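Local coordinates for protein kallikrein-10 (Homo sapiens, PDB 5LPE) that is a secreted, zymogen-like serine peptidase of the kallikrein subfamily that is inhibited by zinc and has a tumour-suppressor role in breast and prostate cancer, at residues T91-L96 and L201-Y206; N169-A174 and V216-C221; A30-D35 and G188-C193. One frame throughout, in Å; residues are numbered along the deposited sequence.

Interaction 1 (T91-L96 and L201-Y206); sequences TDEHDL and LSWGVY. With ZN (zinc ion), chain F; SO4 (sulfate ion), chain C.
D95 reaches from the 91-96 loop to S202 and to a zinc ion, and its side chain can be traced atom by atom. CB leaves the backbone pointing toward the 201-206 segment. At chi1 53°, CG is turned between the backbone N and the carbonyl carbon, which carries the carboxylate up to the S202 hydroxyl. D95 OD1 lies 2.7 Å from S202 OG and D95 OD2 2.6 Å from it, so the one hydroxyl proton has two acceptors within range. D95 OD2 also binds the zinc at 2.1 Å. D92 OD2 is a second ligand at 1.9 Å from the metal, and H44 ND1 completes the protein site. D95 and H44 belong, by similarity, to the charge relay system of an S1 peptidase; here the metal links them, consistent with the zinc inhibition of this enzyme. S202, W203 and G204 correspond to the stretch that, in S1 peptidases generally, pairs with the substrate backbone; S202 and W203 both face V216 in a classic beta bulge. The indole of W203 is roofed on one face by T91, whose CG2 stands 3.6 Å from the centroid of the five-membered ring and 7° off its normal, a CH-pi contact. Y163 meets the same indole edge-to-face. An alanine in place of W203 would probably leave the T91 methyl without its aromatic floor and open a gap beside Y163. T91 OG1 donates to E93 OE1 at 2.6 Å, nearly along the C-O axis. Farther along, V205 N makes a weak bond of 3.4 Å to O3 of a sulfate probably from the crystallisation liquor.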
loop_
_atom_site.group_PDB
_atom_site.type_symbol
_atom_site.label_atom_id
_atom_site.label_comp_id
_atom_site.label_asym_id
_atom_site.label_seq_id
_atom_site.Cartn_x
_atom_site.Cartn_y
_atom_site.Cartn_z
ATOM N N THR A 91 16.339 -5.450 5.083
ATOM C CA THR A 91 15.191 -5.252 4.219
ATOM C C THR A 91 15.215 -3.821 3.702
ATOM O O THR A 91 16.040 -3.007 4.126
ATOM C CB THR A 91 13.895 -5.526 4.992
ATOM O OG1 THR A 91 14.101 -5.220 6.383
ATOM C CG2 THR A 91 13.484 -6.980 4.848
ATOM N N ASP A 92 14.281 -3.498 2.805
ATOM C CA ASP A 92 14.223 -2.136 2.292
ATOM C C ASP A 92 13.758 -1.205 3.390
ATOM O O ASP A 92 12.721 -1.432 4.021
ATOM C CB ASP A 92 13.266 -1.993 1.111
ATOM C CG ASP A 92 13.099 -3.247 0.330
ATOM O OD1 ASP A 92 13.936 -3.503 -0.558
ATOM O OD2 ASP A 92 12.095 -3.942 0.580
ATOM N N GLU A 93 14.489 -0.129 3.594
ATOM C CA GLU A 93 14.125 0.808 4.635
ATOM C C GLU A 93 13.799 2.159 4.007
ATOM O O GLU A 93 14.500 2.614 3.091
ATOM C CB GLU A 93 15.236 0.869 5.690
ATOM C CG GLU A 93 15.632 -0.526 6.308
ATOM C CD GLU A 93 14.460 -1.532 6.587
ATOM O OE1 GLU A 93 14.737 -2.762 6.629
ATOM O OE2 GLU A 93 13.285 -1.126 6.795
ATOM N N HIS A 94 12.704 2.771 4.487
ATOM C CA HIS A 94 12.076 3.940 3.862
ATOM C C HIS A 94 11.579 3.631 2.449
ATOM O O HIS A 94 11.705 4.463 1.547
ATOM C CB HIS A 94 13.014 5.156 3.803
ATOM C CG HIS A 94 13.375 5.745 5.133
ATOM N ND1 HIS A 94 12.435 6.221 6.023
ATOM C CD2 HIS A 94 14.583 5.973 5.704
ATOM C CE1 HIS A 94 13.047 6.701 7.092
ATOM N NE2 HIS A 94 14.352 6.558 6.924
ATOM N N ASP A 95 10.980 2.455 2.223
ATOM C CA ASP A 95 10.637 2.153 0.835
ATOM C C ASP A 95 9.252 2.723 0.583
ATOM O O ASP A 95 8.231 2.116 0.902
ATOM C CB ASP A 95 10.736 0.666 0.489
ATOM C CG ASP A 95 9.957 -0.227 1.413
ATOM O OD1 ASP A 95 9.561 0.238 2.507
ATOM O OD2 ASP A 95 9.767 -1.414 1.041
ATOM N N LEU A 96 9.262 3.862 -0.099
ATOM C CA LEU A 96 8.124 4.663 -0.501
ATOM C C LEU A 96 8.503 5.260 -1.839
ATOM O O LEU A 96 9.640 5.691 -2.027
ATOM C CB LEU A 96 7.834 5.781 0.499
ATOM C CG LEU A 96 6.500 5.708 1.221
ATOM C CD1 LEU A 96 6.338 4.341 1.823
ATOM C CD2 LEU A 96 6.456 6.797 2.269
ATOM N N LEU A 201 2.618 -1.579 2.225
ATOM C CA LEU A 201 3.241 -2.859 2.544
ATOM C C LEU A 201 4.691 -2.899 2.089
ATOM O O LEU A 201 4.986 -2.707 0.908
ATOM C CB LEU A 201 2.450 -3.983 1.885
ATOM C CG LEU A 201 2.925 -5.405 2.094
ATOM C CD1 LEU A 201 3.023 -5.740 3.568
ATOM C CD2 LEU A 201 1.945 -6.293 1.392
ATOM N N SER A 202 5.593 -3.165 3.033
ATOM C CA SER A 202 7.021 -3.212 2.742
ATOM C C SER A 202 7.506 -4.653 2.605
ATOM O O SER A 202 7.952 -5.038 1.523
ATOM C CB SER A 202 7.832 -2.455 3.808
ATOM O OG SER A 202 9.179 -2.242 3.406
ATOM N N TRP A 203 7.442 -5.444 3.681
ATOM C CA TRP A 203 7.794 -6.863 3.650
ATOM C C TRP A 203 6.999 -7.581 4.734
ATOM O O TRP A 203 6.147 -6.987 5.391
ATOM C CB TRP A 203 9.301 -7.078 3.833
ATOM C CG TRP A 203 9.858 -6.298 4.983
ATOM C CD1 TRP A 203 10.222 -4.970 4.992
ATOM C CD2 TRP A 203 10.112 -6.786 6.300
ATOM N NE1 TRP A 203 10.687 -4.615 6.234
ATOM C CE2 TRP A 203 10.626 -5.709 7.054
ATOM C CE3 TRP A 203 9.951 -8.028 6.915
ATOM C CZ2 TRP A 203 10.973 -5.839 8.371
ATOM C CZ3 TRP A 203 10.294 -8.153 8.222
ATOM C CH2 TRP A 203 10.806 -7.065 8.943
ATOM N N GLY A 204 7.277 -8.868 4.918
ATOM C CA GLY A 204 6.605 -9.654 5.932
ATOM C C GLY A 204 5.405 -10.438 5.454
ATOM O O GLY A 204 4.595 -10.860 6.289
ATOM N N VAL A 205 5.237 -10.610 4.144
ATOM C CA VAL A 205 4.135 -11.423 3.645
ATOM C C VAL A 205 4.471 -12.907 3.730
ATOM O O VAL A 205 3.695 -13.706 4.262
ATOM C CB VAL A 205 3.784 -11.012 2.208
ATOM C CG1 VAL A 205 2.473 -11.649 1.795
ATOM C CG2 VAL A 205 3.721 -9.512 2.095
ATOM N N TYR A 206 5.632 -13.303 3.222
ATOM C CA TYR A 206 6.031 -14.715 3.242
ATOM C C TYR A 206 6.404 -15.168 4.652
ATOM O O TYR A 206 6.916 -14.371 5.446
ATOM C CB TYR A 206 7.211 -14.958 2.303
ATOM C CG TYR A 206 6.919 -14.684 0.850
ATOM C CD1 TYR A 206 6.053 -15.488 0.140
ATOM C CD2 TYR A 206 7.537 -13.636 0.179
ATOM C CE1 TYR A 206 5.801 -15.252 -1.183
ATOM C CE2 TYR A 206 7.288 -13.390 -1.144
ATOM C CZ TYR A 206 6.427 -14.201 -1.823
ATOM O OH TYR A 206 6.174 -13.968 -3.155
HETATM ZN ZN ZN F . 10.549 -3.049 0.063
HETATM S S SO4 C . 8.726 -11.044 2.618
HETATM O O1 SO4 C . 9.096 -12.380 2.396
HETATM O O2 SO4 C . 9.894 -10.325 2.234
HETATM O O3 SO4 C . 7.633 -10.583 1.793
HETATM O O4 SO4 C . 8.484 -10.809 4.005
#

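Interaction 2 (N169-A174 and V216-C221); sequences NNMICA and VYTQIC
I172 and Y217 form a hydrogen-bonded pair between two neighbouring antiparallel strands, 171-176 and 215-219, in the second six-stranded barrel of the chymotrypsin fold. The evidence is reciprocal: Y217 N reaches I172 O at 2.9 Å, and I172 N reaches Y217 O at 3.0 Å. The strand segments run at 143° to one another. Both side chains leave on the same face of the sheet and pass each other at a slant, with I172 CG1 against Y217 CB at 3.8 Å. I172 CG1 is set there by chi1 48°, between the backbone N and the carbonyl carbon, which leaves CG2 anti to the carbonyl carbon. I172 CG2 thus meets the Q219 chain at about a right angle, 3.6 Å from Q219 CG. On the same face the methyl of A174 approaches the Y217 ring obliquely. L191 of strand 190-193 touches I172, A174 and Y217, so this face looks toward other strands of the barrel. The opposite face carries C173 and V216, a non-hydrogen-bonded pair whose C173 SG and V216 CG2 touch; C173 is also tied to C159 by a disulfide. V216 spreads its branches between two sulfur atoms: CG2 goes to the cysteine, while CG1 serves M171. The methionine chain is bent at chi2 and chi3, bringing M171 SD to 3.8 Å from V216 CG1.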
loop_
_atom_site.group_PDB
_atom_site.type_symbol
_atom_site.label_atom_id
_atom_site.label_comp_id
_atom_site.label_asym_id
_atom_site.label_seq_id
_atom_site.Cartn_x
_atom_site.Cartn_y
_atom_site.Cartn_z
ATOM N N ASN A 169 9.956 2.072 14.341
ATOM C CA ASN A 169 9.916 3.524 14.430
ATOM C C ASN A 169 9.086 4.217 13.351
ATOM O O ASN A 169 8.098 4.898 13.678
ATOM C CB ASN A 169 11.359 4.029 14.324
ATOM C CG ASN A 169 11.610 5.297 15.120
ATOM O OD1 ASN A 169 11.778 5.254 16.337
ATOM N ND2 ASN A 169 11.654 6.434 14.433
ATOM N N ASN A 170 9.338 3.854 12.088
ATOM C CA ASN A 170 8.632 4.364 10.925
ATOM C C ASN A 170 7.732 3.295 10.310
ATOM O O ASN A 170 7.122 3.529 9.253
ATOM C CB ASN A 170 9.628 4.971 9.927
ATOM C CG ASN A 170 10.166 6.306 10.400
ATOM O OD1 ASN A 170 9.468 7.035 11.071
ATOM N ND2 ASN A 170 11.372 6.662 9.993
ATOM N N MET A 171 7.640 2.131 10.967
ATOM C CA MET A 171 6.863 0.996 10.512
ATOM C C MET A 171 5.677 0.798 11.428
ATOM O O MET A 171 5.670 1.284 12.559
ATOM C CB MET A 171 7.706 -0.246 10.524
ATOM C CG MET A 171 9.184 -0.007 10.223
ATOM S SD MET A 171 9.585 -0.320 8.485
ATOM C CE MET A 171 9.290 1.229 7.644
ATOM N N ILE A 172 4.655 0.150 10.877
ATOM C CA ILE A 172 3.598 -0.465 11.652
ATOM C C ILE A 172 3.520 -1.914 11.208
ATOM O O ILE A 172 3.611 -2.209 10.013
ATOM C CB ILE A 172 2.271 0.288 11.481
ATOM C CG1 ILE A 172 2.030 0.532 10.018
ATOM C CG2 ILE A 172 2.388 1.654 12.133
ATOM C CD1 ILE A 172 0.699 1.123 9.747
ATOM N N CYS A 173 3.481 -2.817 12.175
ATOM C CA CYS A 173 3.257 -4.227 11.930
ATOM C C CYS A 173 1.782 -4.531 12.086
ATOM O O CYS A 173 1.181 -4.185 13.105
ATOM C CB CYS A 173 4.085 -5.063 12.894
ATOM S SG CYS A 173 5.756 -5.103 12.283
ATOM N N ALA A 174 1.196 -5.141 11.074
ATOM C CA ALA A 174 -0.241 -5.355 11.015
ATOM C C ALA A 174 -0.519 -6.833 11.242
ATOM O O ALA A 174 -0.154 -7.668 10.415
ATOM C CB ALA A 174 -0.784 -4.901 9.672
ATOM N N VAL A 216 4.820 -5.984 7.517
ATOM C CA VAL A 216 5.555 -4.785 7.877
ATOM C C VAL A 216 5.186 -3.720 6.859
ATOM O O VAL A 216 5.496 -3.852 5.668
ATOM C CB VAL A 216 7.069 -5.022 7.926
ATOM C CG1 VAL A 216 7.814 -3.700 8.140
ATOM C CG2 VAL A 216 7.404 -5.995 9.029
ATOM N N TYR A 217 4.511 -2.672 7.328
ATOM C CA TYR A 217 4.044 -1.576 6.500
ATOM C C TYR A 217 4.831 -0.316 6.826
ATOM O O TYR A 217 5.259 -0.106 7.969
ATOM C CB TYR A 217 2.562 -1.314 6.720
ATOM C CG TYR A 217 1.653 -2.386 6.182
ATOM C CD1 TYR A 217 1.442 -3.571 6.882
ATOM C CD2 TYR A 217 0.961 -2.192 4.990
ATOM C CE1 TYR A 217 0.594 -4.548 6.388
ATOM C CE2 TYR A 217 0.098 -3.164 4.482
ATOM C CZ TYR A 217 -0.083 -4.345 5.185
ATOM O OH TYR A 217 -0.934 -5.324 4.680
ATOM N N THR A 218 5.029 0.522 5.815
ATOM C CA THR A 218 5.605 1.829 6.069
ATOM C C THR A 218 4.562 2.697 6.763
ATOM O O THR A 218 3.407 2.739 6.344
ATOM C CB THR A 218 6.076 2.475 4.768
ATOM O OG1 THR A 218 6.971 1.586 4.090
ATOM C CG2 THR A 218 6.811 3.791 5.068
ATOM N N GLN A 219 4.949 3.377 7.838
ATOM C CA GLN A 219 3.985 4.178 8.580
ATOM C C GLN A 219 3.862 5.528 7.880
ATOM O O GLN A 219 4.789 6.339 7.914
ATOM C CB GLN A 219 4.456 4.326 10.020
ATOM C CG GLN A 219 3.471 4.905 10.981
ATOM C CD GLN A 219 4.042 4.944 12.374
ATOM O OE1 GLN A 219 5.255 4.878 12.557
ATOM N NE2 GLN A 219 3.172 5.053 13.362
ATOM N N ILE A 220 2.697 5.792 7.287
ATOM C CA ILE A 220 2.567 6.883 6.319
ATOM C C ILE A 220 2.409 8.244 7.011
ATOM O O ILE A 220 2.756 9.275 6.428
ATOM C CB ILE A 220 1.403 6.573 5.350
ATOM C CG1 ILE A 220 1.639 5.234 4.635
ATOM C CG2 ILE A 220 1.246 7.630 4.281
ATOM C CD1 ILE A 220 2.910 5.153 3.771
ATOM N N CYS A 221 1.897 8.273 8.250
ATOM C CA CYS A 221 1.766 9.487 9.057
ATOM C C CYS A 221 3.103 10.073 9.476
ATOM O O CYS A 221 3.114 11.154 10.075
ATOM C CB CYS A 221 0.970 9.213 10.330
ATOM S SG CYS A 221 1.863 8.140 11.501
#

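Interaction 3 (A30-D35 and G188-C193); sequences AGVLVD and GGPLVC
V32 and P190 meet through aliphatic carbon, V32 CG2 lying 3.4 Å from P190 CB while the two side chains slant past each other. The valine's other methyl, CG1, is farther from the proline CB at 4.2 Å, so one branch carries most of the touch. Closer packing comes where the backbones converge. There the CA atoms of A30 and G188 are 4.6 Å apart, against 6.3 Å for V32 and P190. G188 CA points a hydrogen at A30 O, 3.2 Å away with an angle of 135° at the hydrogen, and the A30 methyl rests on G189 N at 3.6 Å. At G188 the lack of a side chain has a geometric reason: a CB would fall 2.0 Å from A30 O, and phi of 95° would press it on the preceding carbonyl as well. S187, G188, G189 and P190 follow D186 in the DSGGP core of the S1 signature, with S187 the charge-relay serine by similarity. The 30-33 strand belongs to the first barrel and P190 opens a strand of the second, so the contact bridges the barrels next to the active site. The looser part is still interior: G31 O stays 4.4 Å from P190 CD, and beyond V32 and P190 the chains part, toward the partly exposed V34 and V192. L197 touches both V32 and P190. No hydrogen bond joins the two segments directly, and A30 O is instead satisfied by T41 OG1. Cohesion between them therefore rests on dispersion and weak C-H...O contact, which depend on close fit of small residues more than on directional bonding.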
loop_
_atom_site.group_PDB
_atom_site.type_symbol
_atom_site.label_atom_id
_atom_site.label_comp_id
_atom_site.label_asym_id
_atom_site.label_seq_id
_atom_site.Cartn_x
_atom_site.Cartn_y
_atom_site.Cartn_z
ATOM N N ALA A 30 1.072 -3.216 -6.155
ATOM C CA ALA A 30 -0.101 -2.400 -5.929
ATOM C C ALA A 30 0.348 -1.019 -5.477
ATOM O O ALA A 30 1.533 -0.766 -5.251
ATOM C CB ALA A 30 -1.026 -3.059 -4.907
ATOM N N GLY A 31 -0.622 -0.127 -5.337
ATOM C CA GLY A 31 -0.353 1.267 -5.018
ATOM C C GLY A 31 -1.655 1.939 -4.656
ATOM O O GLY A 31 -2.740 1.375 -4.818
ATOM N N VAL A 32 -1.547 3.153 -4.147
ATOM C CA VAL A 32 -2.744 3.887 -3.773
ATOM C C VAL A 32 -2.800 5.192 -4.538
ATOM O O VAL A 32 -1.782 5.840 -4.780
ATOM C CB VAL A 32 -2.797 4.164 -2.265
ATOM C CG1 VAL A 32 -4.243 4.263 -1.821
ATOM C CG2 VAL A 32 -2.098 3.093 -1.550
ATOM N N LEU A 33 -4.012 5.617 -4.841
ATOM C CA LEU A 33 -4.231 6.913 -5.459
ATOM C C LEU A 33 -4.355 7.917 -4.324
ATOM O O LEU A 33 -5.331 7.902 -3.569
ATOM C CB LEU A 33 -5.494 6.893 -6.312
ATOM C CG LEU A 33 -5.665 8.089 -7.235
ATOM C CD1 LEU A 33 -4.678 7.942 -8.375
ATOM C CD2 LEU A 33 -7.083 8.153 -7.749
ATOM N N VAL A 34 -3.338 8.749 -4.167
ATOM C CA VAL A 34 -3.349 9.775 -3.143
ATOM C C VAL A 34 -3.676 11.144 -3.713
ATOM O O VAL A 34 -3.822 12.112 -2.945
ATOM C CB VAL A 34 -1.988 9.772 -2.414
ATOM C CG1 VAL A 34 -1.780 8.422 -1.759
ATOM C CG2 VAL A 34 -0.843 10.008 -3.405
ATOM N N ASP A 35 -3.773 11.257 -5.032
ATOM C CA ASP A 35 -4.071 12.484 -5.741
ATOM C C ASP A 35 -4.491 12.078 -7.142
ATOM O O ASP A 35 -4.141 10.994 -7.606
ATOM C CB ASP A 35 -2.855 13.409 -5.770
ATOM C CG ASP A 35 -3.120 14.675 -6.517
ATOM O OD1 ASP A 35 -3.813 15.528 -5.951
ATOM O OD2 ASP A 35 -2.651 14.809 -7.665
ATOM N N GLY A 188 3.024 -3.068 -2.167
ATOM C CA GLY A 188 2.729 -1.692 -2.430
ATOM C C GLY A 188 1.317 -1.373 -2.026
ATOM O O GLY A 188 0.950 -0.265 -2.009
ATOM N N GLY A 189 0.553 -2.398 -1.702
ATOM C CA GLY A 189 -0.822 -2.301 -1.307
ATOM C C GLY A 189 -1.061 -1.471 -0.098
ATOM O O GLY A 189 -0.206 -1.369 0.721
ATOM N N PRO A 190 -2.238 -0.859 -0.007
ATOM C CA PRO A 190 -2.525 -0.001 1.157
ATOM C C PRO A 190 -3.017 -0.750 2.392
ATOM O O PRO A 190 -3.706 -1.761 2.312
ATOM C CB PRO A 190 -3.620 0.938 0.631
ATOM C CG PRO A 190 -4.280 0.199 -0.494
ATOM C CD PRO A 190 -3.288 -0.776 -1.053
ATOM N N LEU A 191 -2.697 -0.196 3.551
ATOM C CA LEU A 191 -3.380 -0.517 4.803
ATOM C C LEU A 191 -4.260 0.681 5.156
ATOM O O LEU A 191 -3.757 1.783 5.404
ATOM C CB LEU A 191 -2.386 -0.828 5.922
ATOM C CG LEU A 191 -2.950 -1.172 7.309
ATOM C CD1 LEU A 191 -2.166 -2.259 7.960
ATOM C CD2 LEU A 191 -2.882 0.031 8.185
ATOM N N VAL A 192 -5.568 0.473 5.167
ATOM C CA VAL A 192 -6.533 1.522 5.464
ATOM C C VAL A 192 -7.030 1.342 6.897
ATOM O O VAL A 192 -7.313 0.217 7.319
ATOM C CB VAL A 192 -7.694 1.489 4.449
ATOM C CG1 VAL A 192 -8.652 2.659 4.650
ATOM C CG2 VAL A 192 -7.154 1.458 3.009
ATOM N N CYS A 193 -7.109 2.442 7.657
ATOM C CA CYS A 193 -7.755 2.464 8.971
ATOM C C CYS A 193 -8.744 3.617 9.009
ATOM O O CYS A 193 -8.342 4.779 8.902
ATOM C CB CYS A 193 -6.753 2.634 10.115
ATOM S SG CYS A 193 -5.272 1.635 10.039
#

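How the interactions relate
Interactions 2 and 3 are buried, whereas interaction 1 is only partly so and holds two of the zinc ligands. All three reach the second barrel: strand 196-203 lies between 190-193 and 215-219, and probable hydrogen bonds run from L201 N to G189 O and from S202 N to V216 O. L191 packs on A174 and Y217, tying 188-193 to interaction 2. The chemistry follows position. Interaction 1 uses metal coordination and a carboxylate-hydroxyl contact, interaction 2 has regular sheet bonding with apolar faces, and interaction 3 joins the two barrels without a direct hydrogen bond. Interaction 1 contains D95 of the charge relay system (by similarity), interaction 3 directly follows S187, and T218 brings interaction 2 up to D95.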